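PDB 5BR9: tRNA threonylcarbamoyladenosine biosynthesis protein TsaB from Pseudomonas aeruginosa, which probably takes part in making the threonylcarbamoyladenosine modification at position 37 of tRNA, as a TsaB-subfamily member of the KAE1/TsaD family. Local coordinates for residues A[12-17]-A[67-72]. Numbering follows the deposited sequence.
Sequences LLALDT and AIAFGR
Phe70 meets Leu15 through its CB, 4.2 Å from Leu15 CD1, while the end of the side chain leaves Leu15 behind and packs on Val98 and Ala100 of the next strand, 98-101, and on Val87 of helix 77-94. The carboxylate of Asp16, the other flat group, brings OD1 into close contact with Gly71 CA at 3.3 Å, and OD2 is hydrogen-bonded to Ser18 OG. Both residues sit on neighbouring parallel strands, 12-16 and 67-71, in a mixed five-stranded sheet of order 3-2-1-4-5, as in the actin-like ATPase (ASKHA) fold. Successive side chains alternate between the two faces of the sheet: Leu13, Ile68, Leu15 and Phe70 line one face, where helix 77-94 packs on Ile68 and Phe70, whereas Leu12, Ala14, Ala67 and Ala69 meet helix 196-208 on the other. With CG of Leu12 anti to its carbonyl carbon (chi1 -61°), CD2 reaches 3.8 Å from Ala67 CB. The backbones are joined by Leu13 N to Ala67 O, Ala69 N to Leu13 O at 2.8 Å, and Leu15 N to Ala69 O; a weak bond of 3.4 Å follows from Gly71 N to Leu15 O. Leu15 O also receives a CA-H contact from Phe70. Past the last of these bonds a single water joins the two segments, accepting from Thr17 N at 3.0 Å and donating to Gly71 O at 2.7 Å.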
# COMPACT_ATOMS: atom_id res chain seq x y z
N LEU A 12 -6.71 -21.16 -1.17
CA LEU A 12 -5.94 -20.07 -0.55
C LEU A 12 -5.02 -19.40 -1.54
O LEU A 12 -4.31 -20.06 -2.30
CB LEU A 12 -5.10 -20.58 0.64
CG LEU A 12 -5.83 -21.20 1.82
CD1 LEU A 12 -4.81 -21.71 2.86
CD2 LEU A 12 -6.83 -20.20 2.46
N LEU A 13 -4.98 -18.07 -1.48
CA LEU A 13 -4.10 -17.26 -2.32
C LEU A 13 -3.00 -16.68 -1.44
O LEU A 13 -3.26 -16.16 -0.34
CB LEU A 13 -4.90 -16.13 -3.03
CG LEU A 13 -4.16 -15.18 -3.96
CD1 LEU A 13 -3.61 -15.95 -5.17
CD2 LEU A 13 -5.05 -14.02 -4.42
N ALA A 14 -1.76 -16.77 -1.91
CA ALA A 14 -0.61 -16.28 -1.17
C ALA A 14 0.24 -15.36 -2.03
O ALA A 14 0.39 -15.60 -3.23
CB ALA A 14 0.23 -17.43 -0.65
N LEU A 15 0.74 -14.28 -1.44
CA LEU A 15 1.64 -13.40 -2.17
C LEU A 15 2.73 -12.80 -1.27
O LEU A 15 2.51 -12.53 -0.08
CB LEU A 15 0.87 -12.32 -2.90
CG LEU A 15 0.03 -11.31 -2.17
CD1 LEU A 15 0.93 -10.16 -1.71
CD2 LEU A 15 -1.05 -10.84 -3.16
N ASP A 16 3.92 -12.61 -1.83
CA ASP A 16 4.98 -11.97 -1.09
C ASP A 16 5.75 -10.96 -1.95
O ASP A 16 6.17 -11.27 -3.06
CB ASP A 16 5.94 -13.02 -0.53
CG ASP A 16 6.81 -12.46 0.58
OD1 ASP A 16 6.43 -12.62 1.75
OD2 ASP A 16 7.84 -11.82 0.28
N THR A 17 5.91 -9.76 -1.41
CA THR A 17 6.62 -8.67 -2.08
C THR A 17 7.58 -7.98 -1.14
O THR A 17 7.93 -6.83 -1.34
CB THR A 17 5.63 -7.61 -2.61
OG1 THR A 17 4.82 -7.15 -1.53
CG2 THR A 17 4.73 -8.19 -3.68
N ALA A 67 -9.40 -17.23 1.51
CA ALA A 67 -8.63 -16.31 2.33
C ALA A 67 -7.36 -15.91 1.59
O ALA A 67 -6.90 -16.63 0.70
CB ALA A 67 -8.31 -16.94 3.69
N ILE A 68 -6.80 -14.76 1.96
CA ILE A 68 -5.59 -14.26 1.30
C ILE A 68 -4.47 -14.09 2.31
O ILE A 68 -4.65 -13.42 3.33
CB ILE A 68 -5.85 -12.93 0.58
CG1 ILE A 68 -7.07 -13.05 -0.34
CG2 ILE A 68 -4.63 -12.54 -0.22
CD1 ILE A 68 -7.52 -11.74 -0.92
N ALA A 69 -3.34 -14.74 2.04
CA ALA A 69 -2.18 -14.67 2.91
C ALA A 69 -1.09 -13.81 2.30
O ALA A 69 -0.93 -13.79 1.08
CB ALA A 69 -1.66 -16.06 3.19
N PHE A 70 -0.32 -13.13 3.14
CA PHE A 70 0.79 -12.31 2.65
C PHE A 70 1.93 -12.26 3.67
O PHE A 70 1.69 -12.39 4.87
CB PHE A 70 0.32 -10.89 2.33
CG PHE A 70 -0.11 -10.11 3.53
CD1 PHE A 70 0.75 -9.17 4.11
CD2 PHE A 70 -1.36 -10.30 4.10
CE1 PHE A 70 0.36 -8.45 5.23
CE2 PHE A 70 -1.75 -9.58 5.22
CZ PHE A 70 -0.90 -8.67 5.79
N GLY A 71 3.15 -12.04 3.20
CA GLY A 71 4.26 -11.80 4.08
C GLY A 71 4.19 -10.39 4.66
O GLY A 71 4.20 -9.41 3.92
N ARG A 72 4.11 -10.27 5.98
CA ARG A 72 3.94 -8.96 6.61
C ARG A 72 5.28 -8.34 7.00
O ARG A 72 5.34 -7.42 7.82
CB ARG A 72 3.03 -9.08 7.84
CG ARG A 72 3.42 -10.20 8.83
CD ARG A 72 4.40 -9.73 9.89
NE ARG A 72 4.43 -10.64 11.04
CZ ARG A 72 5.53 -10.91 11.74
NH1 ARG A 72 6.69 -10.37 11.41
NH2 ARG A 72 5.46 -11.75 12.78
O HOH W 1 4.80 -9.47 1.31